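Local coordinates for adhesion and penetration protein autotransporter (Haemophilus influenzae, PDB 3SYJ), which promotes adherence to and invasion of host cells, mediates bacterial aggregation through self-association of its passenger domain, and is probably a serine protease, at residues Lys875-Leu881 / Leu906-Lys912; Leu917-Phe923 / Lys941-Phe946; Phe865-Leu871 / Leu891-Gly897; Thr801-Asp805 / Phe850-Thr854; Ala798-Met802 / Thr817-Ser822. All coordinates share one frame; numbering follows the deposited sequence.

Contact 1: Lys875-Leu881 / Leu906-Lys912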
# COMPACT_ATOMS: atom_id res chain seq x y z
N LYS A 875 24.60 16.38 11.62
CA LYS A 875 23.65 15.34 11.23
C LYS A 875 24.24 14.54 10.08
O LYS A 875 25.10 15.03 9.35
CB LYS A 875 22.34 15.98 10.77
CG LYS A 875 21.62 16.81 11.83
CD LYS A 875 20.61 17.76 11.19
CE LYS A 875 19.45 17.01 10.54
NZ LYS A 875 18.45 16.51 11.52
N SER A 876 23.76 13.31 9.91
CA SER A 876 24.20 12.47 8.79
C SER A 876 23.42 11.16 8.69
O SER A 876 22.60 10.83 9.56
CB SER A 876 25.68 12.14 8.92
OG SER A 876 25.88 11.05 9.80
N ASP A 877 23.68 10.42 7.61
CA ASP A 877 23.18 9.05 7.50
C ASP A 877 23.86 8.25 8.59
O ASP A 877 24.96 8.59 9.02
CB ASP A 877 23.51 8.46 6.12
CG ASP A 877 22.79 9.17 4.99
OD1 ASP A 877 21.60 9.52 5.15
OD2 ASP A 877 23.42 9.36 3.92
N LYS A 878 23.21 7.18 9.04
CA LYS A 878 23.73 6.39 10.14
C LYS A 878 23.84 4.91 9.79
O LYS A 878 23.03 4.38 9.04
CB LYS A 878 22.86 6.58 11.39
CG LYS A 878 22.89 7.99 11.96
CD LYS A 878 24.30 8.37 12.41
CE LYS A 878 24.49 9.88 12.48
NZ LYS A 878 23.72 10.49 13.59
N LEU A 879 24.85 4.26 10.34
CA LEU A 879 24.97 2.81 10.25
C LEU A 879 24.95 2.27 11.67
O LEU A 879 25.88 2.47 12.44
CB LEU A 879 26.26 2.42 9.53
CG LEU A 879 26.55 0.93 9.32
CD1 LEU A 879 25.39 0.25 8.59
CD2 LEU A 879 27.85 0.74 8.56
N LYS A 880 23.85 1.60 12.02
CA LYS A 880 23.64 1.09 13.37
C LYS A 880 23.90 -0.42 13.42
O LYS A 880 23.18 -1.19 12.80
CB LYS A 880 22.22 1.41 13.83
CG LYS A 880 21.88 0.92 15.22
CD LYS A 880 20.49 1.37 15.64
CE LYS A 880 20.43 2.88 15.82
NZ LYS A 880 19.24 3.30 16.62
N LEU A 881 24.92 -0.82 14.16
CA LEU A 881 25.34 -2.22 14.18
C LEU A 881 25.20 -2.84 15.56
O LEU A 881 24.93 -2.15 16.54
CB LEU A 881 26.78 -2.35 13.69
CG LEU A 881 27.12 -1.64 12.38
CD1 LEU A 881 28.58 -1.85 12.03
CD2 LEU A 881 26.22 -2.15 11.26
N LEU A 906 30.84 13.81 14.98
CA LEU A 906 29.71 13.26 14.24
C LEU A 906 29.82 11.75 14.17
O LEU A 906 30.71 11.21 13.52
CB LEU A 906 29.66 13.84 12.82
CG LEU A 906 28.42 13.43 12.04
CD1 LEU A 906 27.16 13.75 12.83
CD2 LEU A 906 28.38 14.11 10.68
N THR A 907 28.92 11.06 14.86
CA THR A 907 28.88 9.61 14.82
C THR A 907 28.43 9.13 13.44
O THR A 907 27.43 9.62 12.91
CB THR A 907 27.95 9.03 15.92
OG1 THR A 907 28.35 9.53 17.20
CG2 THR A 907 27.99 7.51 15.94
N LEU A 908 29.17 8.19 12.86
CA LEU A 908 28.79 7.62 11.57
C LEU A 908 28.33 6.17 11.75
O LEU A 908 27.29 5.76 11.23
CB LEU A 908 29.94 7.69 10.57
CG LEU A 908 30.25 9.09 10.04
CD1 LEU A 908 31.33 9.04 8.98
CD2 LEU A 908 28.98 9.74 9.49
N VAL A 909 29.12 5.41 12.50
CA VAL A 909 28.79 4.03 12.81
C VAL A 909 28.61 3.86 14.32
O VAL A 909 29.52 4.16 15.09
CB VAL A 909 29.90 3.07 12.34
CG1 VAL A 909 29.49 1.63 12.60
CG2 VAL A 909 30.19 3.29 10.86
N GLU A 910 27.44 3.38 14.73
CA GLU A 910 27.12 3.27 16.15
C GLU A 910 26.64 1.88 16.52
O GLU A 910 26.45 1.01 15.67
CB GLU A 910 26.06 4.29 16.53
CG GLU A 910 24.76 4.14 15.76
CD GLU A 910 23.77 5.27 16.02
OE1 GLU A 910 23.71 5.76 17.17
OE2 GLU A 910 23.06 5.67 15.08
N SER A 911 26.43 1.68 17.82
CA SER A 911 25.88 0.43 18.31
C SER A 911 24.37 0.57 18.49
O SER A 911 23.86 1.67 18.73
CB SER A 911 26.53 0.05 19.63
OG SER A 911 25.85 -1.04 20.23
N LYS A 912 23.66 -0.54 18.39
CA LYS A 912 22.21 -0.55 18.49
C LYS A 912 21.77 -0.28 19.91
O LYS A 912 20.65 0.05 20.15
CB LYS A 912 21.60 -1.86 17.96
CG LYS A 912 22.11 -3.10 18.61
CD LYS A 912 21.51 -4.38 18.13
CE LYS A 912 20.03 -4.40 18.31
NZ LYS A 912 19.52 -5.79 18.35

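Contact 2: Leu917-Phe923 / Lys941-Phe946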
# COMPACT_ATOMS: atom_id res chain seq x y z
N LEU A 917 31.17 -1.50 19.80
CA LEU A 917 31.32 -2.29 18.58
C LEU A 917 32.56 -3.16 18.63
O LEU A 917 33.59 -2.76 19.18
CB LEU A 917 31.38 -1.37 17.35
CG LEU A 917 30.12 -0.56 17.03
CD1 LEU A 917 30.37 0.35 15.85
CD2 LEU A 917 28.93 -1.48 16.76
N SER A 918 32.47 -4.34 18.04
CA SER A 918 33.56 -5.31 18.07
C SER A 918 34.88 -4.75 17.54
O SER A 918 34.90 -3.83 16.73
CB SER A 918 33.17 -6.57 17.29
OG SER A 918 34.24 -7.49 17.20
N ASP A 919 35.99 -5.32 18.01
CA ASP A 919 37.31 -4.98 17.51
C ASP A 919 37.60 -5.66 16.18
O ASP A 919 38.57 -5.32 15.49
CB ASP A 919 38.39 -5.37 18.53
CG ASP A 919 38.79 -4.22 19.41
OD1 ASP A 919 40.02 -3.98 19.54
OD2 ASP A 919 37.90 -3.54 19.96
N LYS A 920 36.76 -6.63 15.83
CA LYS A 920 36.87 -7.33 14.56
C LYS A 920 36.26 -6.49 13.45
O LYS A 920 36.38 -6.80 12.27
CB LYS A 920 36.18 -8.69 14.63
CG LYS A 920 36.68 -9.58 15.76
CD LYS A 920 35.78 -10.79 15.95
CE LYS A 920 34.37 -10.37 16.34
NZ LYS A 920 33.50 -11.54 16.62
N LEU A 921 35.58 -5.41 13.86
CA LEU A 921 35.01 -4.45 12.93
C LEU A 921 36.07 -3.40 12.55
O LEU A 921 36.69 -2.79 13.42
CB LEU A 921 33.80 -3.78 13.58
CG LEU A 921 32.78 -3.05 12.71
CD1 LEU A 921 32.30 -3.93 11.57
CD2 LEU A 921 31.61 -2.60 13.57
N LYS A 922 36.28 -3.19 11.26
CA LYS A 922 37.30 -2.25 10.82
C LYS A 922 36.79 -1.31 9.73
O LYS A 922 36.30 -1.75 8.69
CB LYS A 922 38.54 -3.00 10.34
CG LYS A 922 39.67 -2.10 9.86
CD LYS A 922 40.86 -2.92 9.37
CE LYS A 922 42.05 -2.04 9.02
NZ LYS A 922 43.28 -2.84 8.71
N PHE A 923 36.92 -0.00 9.98
CA PHE A 923 36.50 1.02 9.02
C PHE A 923 37.65 1.91 8.57
O PHE A 923 38.58 2.18 9.34
CB PHE A 923 35.40 1.90 9.61
CG PHE A 923 34.12 1.17 9.84
CD1 PHE A 923 33.25 0.93 8.79
CD2 PHE A 923 33.78 0.72 11.09
CE1 PHE A 923 32.07 0.26 8.99
CE2 PHE A 923 32.60 0.05 11.30
CZ PHE A 923 31.74 -0.18 10.25
N LYS A 941 37.85 5.60 16.29
CA LYS A 941 36.98 4.77 17.12
C LYS A 941 37.05 5.28 18.56
O LYS A 941 37.99 5.02 19.29
CB LYS A 941 37.34 3.29 17.05
CG LYS A 941 36.47 2.44 17.97
CD LYS A 941 36.48 0.98 17.57
CE LYS A 941 35.65 0.15 18.54
NZ LYS A 941 35.72 -1.30 18.21
N ASN A 942 36.02 6.04 18.94
CA ASN A 942 35.99 6.68 20.24
C ASN A 942 34.77 6.24 21.02
O ASN A 942 33.64 6.40 20.56
CB ASN A 942 35.98 8.20 20.07
CG ASN A 942 35.47 8.91 21.29
OD1 ASN A 942 34.52 9.69 21.22
ND2 ASN A 942 36.08 8.64 22.44
N ASP A 943 35.00 5.66 22.20
CA ASP A 943 33.89 5.30 23.07
C ASP A 943 32.99 4.24 22.41
O ASP A 943 31.77 4.31 22.48
CB ASP A 943 33.09 6.55 23.43
CG ASP A 943 32.00 6.27 24.44
OD1 ASP A 943 32.21 5.39 25.30
OD2 ASP A 943 30.95 6.94 24.37
N GLY A 944 33.63 3.26 21.77
CA GLY A 944 32.92 2.14 21.18
C GLY A 944 32.20 2.40 19.87
O GLY A 944 31.53 1.51 19.34
N GLU A 945 32.33 3.62 19.34
CA GLU A 945 31.66 4.00 18.10
C GLU A 945 32.62 4.70 17.15
O GLU A 945 33.64 5.24 17.58
CB GLU A 945 30.46 4.91 18.39
CG GLU A 945 29.51 4.34 19.42
CD GLU A 945 28.18 5.06 19.48
OE1 GLU A 945 28.17 6.31 19.45
OE2 GLU A 945 27.14 4.38 19.57
N PHE A 946 32.29 4.70 15.86
CA PHE A 946 33.13 5.33 14.84
C PHE A 946 32.62 6.71 14.48
O PHE A 946 31.53 6.86 13.91
CB PHE A 946 33.24 4.44 13.59
CG PHE A 946 34.01 3.18 13.82
CD1 PHE A 946 35.35 3.11 13.51
CD2 PHE A 946 33.40 2.07 14.38
CE1 PHE A 946 36.07 1.94 13.74
CE2 PHE A 946 34.11 0.90 14.61
CZ PHE A 946 35.45 0.84 14.29

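Contact 3: Phe865-Leu871 / Leu891-Gly897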
# COMPACT_ATOMS: atom_id res chain seq x y z
N PHE A 865 30.46 1.61 2.39
CA PHE A 865 29.24 2.34 2.74
C PHE A 865 29.42 3.81 2.34
O PHE A 865 30.41 4.44 2.71
CB PHE A 865 28.94 2.24 4.23
CG PHE A 865 28.50 0.87 4.68
CD1 PHE A 865 27.18 0.47 4.57
CD2 PHE A 865 29.41 -0.01 5.25
CE1 PHE A 865 26.78 -0.79 5.00
CE2 PHE A 865 29.02 -1.27 5.68
CZ PHE A 865 27.70 -1.65 5.55
N GLN A 866 28.47 4.35 1.59
CA GLN A 866 28.50 5.76 1.18
C GLN A 866 27.55 6.61 2.01
O GLN A 866 26.35 6.34 2.08
CB GLN A 866 28.18 5.90 -0.31
CG GLN A 866 29.19 5.23 -1.22
CD GLN A 866 28.92 5.45 -2.70
OE1 GLN A 866 27.77 5.55 -3.12
NE2 GLN A 866 29.98 5.49 -3.49
N PHE A 867 28.11 7.64 2.66
CA PHE A 867 27.36 8.50 3.57
C PHE A 867 27.15 9.89 2.99
O PHE A 867 27.98 10.39 2.22
CB PHE A 867 28.10 8.65 4.90
CG PHE A 867 27.95 7.48 5.83
CD1 PHE A 867 27.21 7.61 6.99
CD2 PHE A 867 28.57 6.27 5.55
CE1 PHE A 867 27.08 6.53 7.86
CE2 PHE A 867 28.43 5.20 6.42
CZ PHE A 867 27.69 5.33 7.57
N THR A 868 26.04 10.52 3.37
CA THR A 868 25.90 11.96 3.22
C THR A 868 25.85 12.56 4.62
O THR A 868 25.48 11.87 5.58
CB THR A 868 24.63 12.37 2.44
OG1 THR A 868 23.46 12.03 3.19
CG2 THR A 868 24.59 11.68 1.08
N SER A 869 26.21 13.83 4.75
CA SER A 869 26.21 14.48 6.05
C SER A 869 26.11 16.00 5.97
O SER A 869 26.35 16.59 4.92
CB SER A 869 27.48 14.10 6.82
OG SER A 869 28.62 14.75 6.26
N SER A 870 25.75 16.60 7.10
CA SER A 870 25.83 18.04 7.28
C SER A 870 26.57 18.32 8.58
O SER A 870 25.97 18.37 9.65
CB SER A 870 24.44 18.68 7.36
OG SER A 870 24.54 20.06 7.63
N LEU A 871 27.89 18.47 8.48
CA LEU A 871 28.71 18.72 9.66
C LEU A 871 28.27 19.98 10.38
O LEU A 871 28.46 20.10 11.59
CB LEU A 871 30.20 18.81 9.28
CG LEU A 871 30.91 17.46 9.07
CD1 LEU A 871 32.33 17.66 8.56
CD2 LEU A 871 30.91 16.65 10.35
N LEU A 891 34.53 3.75 4.36
CA LEU A 891 33.52 4.77 4.57
C LEU A 891 33.79 5.95 3.66
O LEU A 891 34.87 6.54 3.68
CB LEU A 891 33.50 5.24 6.03
CG LEU A 891 32.47 4.58 6.94
CD1 LEU A 891 32.47 3.07 6.77
CD2 LEU A 891 32.72 4.96 8.40
N SER A 892 32.80 6.30 2.85
CA SER A 892 32.91 7.45 1.98
C SER A 892 31.86 8.47 2.39
O SER A 892 30.69 8.12 2.59
CB SER A 892 32.71 7.04 0.52
OG SER A 892 33.11 8.09 -0.35
N VAL A 893 32.27 9.72 2.55
CA VAL A 893 31.36 10.74 3.07
C VAL A 893 31.26 11.94 2.14
O VAL A 893 32.28 12.49 1.72
CB VAL A 893 31.79 11.22 4.47
CG1 VAL A 893 30.88 12.36 4.94
CG2 VAL A 893 31.76 10.07 5.46
N ARG A 894 30.03 12.33 1.83
CA ARG A 894 29.76 13.57 1.11
C ARG A 894 29.03 14.55 2.01
O ARG A 894 27.94 14.28 2.49
CB ARG A 894 28.99 13.31 -0.19
CG ARG A 894 29.84 12.74 -1.31
CD ARG A 894 29.08 12.64 -2.62
NE ARG A 894 29.73 11.70 -3.52
CZ ARG A 894 30.62 12.04 -4.44
NH1 ARG A 894 30.96 13.32 -4.61
NH2 ARG A 894 31.17 11.11 -5.21
N ASN A 895 29.64 15.72 2.26
CA ASN A 895 29.16 16.70 3.23
C ASN A 895 28.73 17.94 2.56
O ASN A 895 29.32 18.36 1.61
CB ASN A 895 30.27 17.08 4.23
CG ASN A 895 29.79 17.99 5.37
OD1 ASN A 895 29.11 17.56 6.26
ND2 ASN A 895 30.19 19.24 5.36
N THR A 896 27.69 18.55 3.11
CA THR A 896 27.23 19.85 2.72
C THR A 896 26.91 20.56 3.99
O THR A 896 26.95 19.96 5.02
CB THR A 896 25.97 19.76 1.90
OG1 THR A 896 25.01 18.94 2.54
CG2 THR A 896 26.27 19.23 0.54
N GLY A 897 26.45 21.79 3.96
CA GLY A 897 27.06 22.95 3.42
C GLY A 897 28.08 23.62 4.34
O GLY A 897 29.26 23.35 4.24

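Contact 4: Thr801-Asp805 / Phe850-Thr854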
# COMPACT_ATOMS: atom_id res chain seq x y z
N THR A 801 21.24 1.38 -3.39
CA THR A 801 20.92 2.72 -2.92
C THR A 801 19.63 2.73 -2.09
O THR A 801 18.53 2.68 -2.63
CB THR A 801 20.80 3.73 -4.08
OG1 THR A 801 22.08 3.91 -4.68
CG2 THR A 801 20.29 5.07 -3.57
N MET A 802 19.80 2.77 -0.78
CA MET A 802 18.69 2.75 0.17
C MET A 802 17.79 3.95 -0.05
O MET A 802 18.27 5.07 -0.24
CB MET A 802 19.25 2.78 1.59
CG MET A 802 18.46 2.00 2.60
SD MET A 802 19.35 1.97 4.16
CE MET A 802 20.97 1.50 3.58
N PRO A 803 16.46 3.73 -0.02
CA PRO A 803 15.48 4.81 -0.25
C PRO A 803 15.03 5.48 1.05
O PRO A 803 14.58 6.63 1.01
CB PRO A 803 14.29 4.06 -0.88
CG PRO A 803 14.67 2.58 -0.87
CD PRO A 803 15.80 2.42 0.08
N SER A 804 15.15 4.76 2.16
CA SER A 804 14.68 5.24 3.46
C SER A 804 15.23 4.37 4.60
O SER A 804 15.94 3.40 4.35
CB SER A 804 13.15 5.21 3.50
OG SER A 804 12.66 3.89 3.37
N ASP A 805 14.92 4.74 5.84
CA ASP A 805 15.31 3.94 6.99
C ASP A 805 15.01 2.46 6.74
O ASP A 805 13.95 2.12 6.20
CB ASP A 805 14.58 4.40 8.26
CG ASP A 805 15.24 5.61 8.90
OD1 ASP A 805 16.10 6.24 8.25
OD2 ASP A 805 14.88 5.92 10.06
N PHE A 850 17.88 12.43 6.28
CA PHE A 850 18.98 11.49 6.50
C PHE A 850 18.46 10.12 6.88
O PHE A 850 17.44 9.99 7.57
CB PHE A 850 19.95 12.02 7.57
CG PHE A 850 20.73 13.23 7.14
CD1 PHE A 850 21.73 13.12 6.18
CD2 PHE A 850 20.46 14.47 7.68
CE1 PHE A 850 22.45 14.23 5.78
CE2 PHE A 850 21.17 15.59 7.29
CZ PHE A 850 22.17 15.47 6.34
N ASN A 851 19.17 9.08 6.43
CA ASN A 851 18.73 7.71 6.64
C ASN A 851 19.62 6.93 7.58
O ASN A 851 20.79 7.26 7.78
CB ASN A 851 18.63 6.97 5.30
CG ASN A 851 17.58 7.56 4.39
OD1 ASN A 851 16.58 8.12 4.85
ND2 ASN A 851 17.81 7.45 3.09
N THR A 852 19.06 5.87 8.15
CA THR A 852 19.81 4.96 9.01
C THR A 852 19.59 3.52 8.56
O THR A 852 18.46 3.09 8.36
CB THR A 852 19.37 5.09 10.49
OG1 THR A 852 19.63 6.42 10.96
CG2 THR A 852 20.10 4.09 11.36
N LEU A 853 20.68 2.80 8.38
CA LEU A 853 20.60 1.37 8.16
C LEU A 853 20.92 0.65 9.47
O LEU A 853 22.00 0.82 10.02
CB LEU A 853 21.56 0.94 7.06
CG LEU A 853 21.78 -0.57 6.86
CD1 LEU A 853 20.46 -1.31 6.63
CD2 LEU A 853 22.76 -0.81 5.72
N THR A 854 19.97 -0.13 9.96
CA THR A 854 20.15 -0.90 11.18
C THR A 854 20.39 -2.36 10.84
O THR A 854 19.61 -2.96 10.09
CB THR A 854 18.91 -0.81 12.09
OG1 THR A 854 18.67 0.56 12.45
CG2 THR A 854 19.11 -1.64 13.35
O HOH W 1 17.34 7.97 0.03
O HOH W 2 14.64 8.79 7.73

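Contact 5: Ala798-Met802 / Thr817-Ser822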
# COMPACT_ATOMS: atom_id res chain seq x y z
N ALA A 798 27.63 -5.97 -6.07
CA ALA A 798 26.38 -5.24 -6.19
C ALA A 798 26.43 -3.87 -5.55
O ALA A 798 27.19 -3.62 -4.62
CB ALA A 798 25.24 -6.06 -5.59
N THR A 799 25.60 -2.96 -6.05
CA THR A 799 25.40 -1.68 -5.40
C THR A 799 23.94 -1.57 -4.98
O THR A 799 23.04 -2.01 -5.70
CB THR A 799 25.78 -0.50 -6.31
OG1 THR A 799 24.96 -0.52 -7.49
CG2 THR A 799 27.24 -0.59 -6.71
N TRP A 800 23.70 -0.99 -3.81
CA TRP A 800 22.35 -0.78 -3.32
C TRP A 800 22.19 0.65 -2.80
O TRP A 800 22.91 1.08 -1.91
CB TRP A 800 22.04 -1.78 -2.20
CG TRP A 800 20.72 -1.57 -1.55
CD1 TRP A 800 19.60 -1.05 -2.11
CD2 TRP A 800 20.37 -1.91 -0.20
NE1 TRP A 800 18.57 -1.03 -1.20
CE2 TRP A 800 19.02 -1.55 -0.02
CE3 TRP A 800 21.07 -2.48 0.87
CZ2 TRP A 800 18.35 -1.75 1.19
CZ3 TRP A 800 20.40 -2.67 2.07
CH2 TRP A 800 19.06 -2.31 2.22
N THR A 801 21.24 1.38 -3.39
CA THR A 801 20.92 2.72 -2.92
C THR A 801 19.63 2.73 -2.09
O THR A 801 18.53 2.68 -2.63
CB THR A 801 20.80 3.73 -4.08
OG1 THR A 801 22.08 3.91 -4.68
CG2 THR A 801 20.29 5.07 -3.57
N MET A 802 19.80 2.77 -0.78
CA MET A 802 18.69 2.75 0.17
C MET A 802 17.79 3.95 -0.05
O MET A 802 18.27 5.07 -0.24
CB MET A 802 19.25 2.78 1.59
CG MET A 802 18.46 2.00 2.60
SD MET A 802 19.35 1.97 4.16
CE MET A 802 20.97 1.50 3.58
N THR A 817 28.73 -2.19 -2.61
CA THR A 817 28.59 -0.86 -2.04
C THR A 817 27.15 -0.53 -1.65
O THR A 817 26.23 -0.74 -2.43
CB THR A 817 29.08 0.22 -3.02
OG1 THR A 817 30.50 0.09 -3.18
CG2 THR A 817 28.76 1.62 -2.51
N ILE A 818 26.96 -0.03 -0.43
CA ILE A 818 25.66 0.44 -0.01
C ILE A 818 25.66 1.95 0.15
O ILE A 818 26.38 2.49 0.98
CB ILE A 818 25.24 -0.18 1.34
CG1 ILE A 818 25.12 -1.70 1.22
CG2 ILE A 818 23.93 0.44 1.81
CD1 ILE A 818 24.72 -2.38 2.51
N THR A 819 24.85 2.63 -0.65
CA THR A 819 24.66 4.06 -0.51
C THR A 819 23.46 4.33 0.39
O THR A 819 22.32 4.01 0.03
CB THR A 819 24.45 4.73 -1.86
OG1 THR A 819 25.49 4.32 -2.76
CG2 THR A 819 24.47 6.24 -1.72
N LEU A 820 23.71 4.91 1.56
CA LEU A 820 22.69 5.04 2.59
C LEU A 820 21.58 6.03 2.23
O LEU A 820 20.49 5.98 2.79
CB LEU A 820 23.32 5.45 3.92
CG LEU A 820 24.26 4.46 4.62
CD1 LEU A 820 24.73 5.03 5.95
CD2 LEU A 820 23.57 3.14 4.84
N ASN A 821 21.87 6.91 1.29
CA ASN A 821 20.95 7.99 0.94
C ASN A 821 20.96 8.31 -0.55
O ASN A 821 22.03 8.42 -1.17
CB ASN A 821 21.27 9.24 1.76
CG ASN A 821 20.11 10.23 1.80
OD1 ASN A 821 19.70 10.78 0.77
ND2 ASN A 821 19.58 10.46 3.00
N SER A 822 19.77 8.48 -1.11
CA SER A 822 19.60 8.76 -2.53
C SER A 822 20.20 10.11 -2.95
O SER A 822 20.35 10.38 -4.14
CB SER A 822 18.12 8.70 -2.91
OG SER A 822 17.40 9.75 -2.28
O HOH W 1 17.34 7.97 0.03

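Contact 1: Lys875-Leu881 / Leu906-Lys912
Lys-878 crosses Glu-910 at about a right angle on the polar face of two parallel strands. Its CB lies 3.8 Å from Glu-910 OE2, and CG stays close to the same oxygen. A bend at chi2 (-62°) swings the chain toward the other segment, so that CD and then CE draw up to the backbone carbonyl of Thr-907, CE reaching 3.0 Å from Thr-907 O. After a second bend at chi4 the ammonium ends 5.1 Å from Glu-910 OE2: the opposite charges are neighbours without direct contact. Lys-880 slants past the other side of the carboxylate, CE being its part nearest OE2, and its NZ stands 4.8 Å from Glu-910 OE2. Between the two segments Leu-879 N donates to Leu-908 O, Leu-879 O accepts from Glu-910 N, and Leu-881 N donates to Glu-910 O at 2.8 Å in an almost straight bond (175°). The chain turns a corner at Leu-908 and Val-909, which together face Phe-946 as a classic beta bulge. On the apolar face Leu-881 CD1 packs on Val-909 CG1 at 3.6 Å, with Leu-879 alongside the same valine. The pairing thus separates an oily inner layer of the beta-helix from an outer row where two lysines flank one glutamate, a setting that would probably favour the ionised carboxylate.

Contact 2: Leu917-Phe923 / Lys941-Phe946
Leu-917 N donates to Gly-944 O (3.1 Å, 168°) on a lone pair in the carbonyl plane, tying the loop 917-920 to the type I' turn of the hairpin, where Gly-944 takes a positive phi. Deeper in the contact, the rings of Phe-923 and Phe-946 form a T-shaped stack with centroids 4.7 Å apart and planes at 70°. Phe-923 supplies the edge: its CD2 stands 3.4 Å above the centre of the Phe-946 ring. The opposite face of Phe-946 is touched toward its rim by Lys-941 CB, while Leu-917 CD1 approaches in the ring plane, 3.8 Å from Phe-946 CD2. Leu-921 adds a more distant contact at the same ring. From its CB, Lys-941 runs fully extended past Phe-946 to the 917-920 loop. There NZ donates to Leu-917 O at 2.8 Å, coming from well above the carbonyl plane (49°), with Ser-918 O 3.0 Å from NZ. Asp-919 OD2, 3.6 Å from Lys-941 NZ, completes a salt bridge. An ST turn, in which Ser-918 OG accepts from Lys-920 N, shapes this loop. Val-909 and Leu-939 also pack against Phe-923 and Phe-946 respectively, placing the rings in the interior near the C-terminal end of the modelled passenger domain. The same side of the hairpin thus offers the loop a buried phenyl and, at the exposed margin, an ammonium held by a backbone oxygen and a carboxylate.

Contact 3: Phe865-Leu871 / Leu891-Gly897
Asn-895 reaches over to Ser-869 and Leu-871, and here the two segments fit closely. With CG anti to the backbone N (chi1 -173°), the amide swings across the gap between the strands, and its OD1 accepts two bonds, from Ser-869 OG at 2.9 Å and from Leu-871 N at 2.7 Å. Both donors lie in the carbonyl plane, on lone pairs, a grip that should fix the rotation of the amide. Leu-871 CG comes within 3.3 Å of Asn-895 OD1 as its side chain crosses the asparagine at about a right angle. Further back along the parallel pair, backbone bonds run from Phe-865 to Thr-896, among them Phe-867 N to Ser-892 O at 2.6 Å. On the face shared with Asn-895, Phe-867 CB meets Val-893 CG2 at 4.0 Å, and Phe-867 CE2 lies obliquely to Leu-891 CG; Leu-908 and Leu-879 pack against the same phenyl from neighbouring strands. Contact is looser on the other face. Arg-894 touches the partner strand with its CB, then extends away from it into an exposed position. Gln-866 and Ser-892 turn their polar ends to Thr-819 and Tyr-824, and Thr-896 and Gly-897 lie exposed at the end of the segment. The chemistry implies a parallel pair joined by backbone bonds, lined on one face by hydrocarbon, where near its end one amide oxygen also satisfies the Ser-869 hydroxyl and the Leu-871 N-H.

Contact 4: Thr801-Asp805 / Phe850-Thr854
A corner of the beta-helix is formed where the loop 801-805 packs against the start of strand 852-855, and Asp-805 and Met-802 make its main contacts. Thr-852 N donates to Asp-805 OD1 at 3.0 Å (149°). The amide meets this oxygen from above the carboxylate, 50° out of its plane. Water 2 bridges the same OD1, by a weak bond, to Phe-850 O, linking the aspartate also to Phe-850, ahead of the strand. A CA-H...O contact from Asp-805 CA to Thr-852 O, 3.5 Å long, lies beside these bonds. The Asp-805 carboxylate makes, in addition, a long and weak ion pair with Lys-635 of the second subunit. In the parallel beta-helix of the passenger domain, strand 806-808 directly continues this loop and pairs with 852-855, so the corner leads one coil into register with the next, although 44 residues, about half of them not modelled, separate the two segments in sequence. Asn-851 sets its amide against the backbone of Ser-804, with its CG 3.8 Å from Ser-804 CA. Asn-851 ND2 is bonded to Leu-820 O and also makes a weak bond to water 1, which in turn donates to Met-802 O at 3.1 Å and weakly to Pro-803 O. Inside the corner, Met-802 crosses Leu-853 at about a right angle. A bend at chi3 (-49°) brings its methyl CE to 3.6 Å from both Leu-853 CB and Leu-853 CD2, while Met-802 SD stands 3.8 Å from Leu-853 CB.

Contact 5: Ala798-Met802 / Thr817-Ser822
The indole of Trp-800, which lies side by side with Ile-818, carries Met-802 CA on one face, 3.9 Å above the plane and displaced toward the rim, and NE1 at its edge is bonded to His-783 O. Ile-818 meets the ring obliquely, its CD1 4.0 Å from Trp-800 CE3, and the ring of Phe-781 meets it from the preceding coil. Met-802 extends the same apolar layer: its CE is 3.6 Å from Ile-818 CG2, and Leu-820 CD2 lies beside it. On the other side of the strands stand threonines. Thr-801 and Thr-819 point the same way, with Thr-801 OG1 3.8 Å from Thr-819 CB, and the hydroxyl of Thr-819 finds its partner in Gln-866. Four backbone bonds join the strands in parallel, from Thr-817 N to Ala-798 O through to Met-802 N to Thr-819 O (2.9 Å). Beyond them Ser-822 N donates to water 1 at 2.7 Å. Apolar side chains stacked within, and threonines in matching positions on the outward face of successive parallel strands, are typical of the right-handed beta-helix of autotransporter passenger domains.

In the fold
All five contacts lie toward the C-terminal end of the beta-helix. Contact 5 is the most buried; the other four combine an apolar interior with a polar rim. Contacts 1, 3 and 5 pair parallel strands, whereas contact 4 joins a loop to a strand and contact 2 a loop and strand to a hairpin. Contacts 4 and 5 share Met-802 and water 1, with centres about 9 Å apart. Strand 862-870 connects contact 5 to contact 3, and strand 852-855 connects contact 4 to contact 1. Asp-877 of contact 1 binds Thr-868, Asn-821 and Asn-851, one from each of contacts 3, 5 and 4. Contact 2 alone has a salt bridge across its segments.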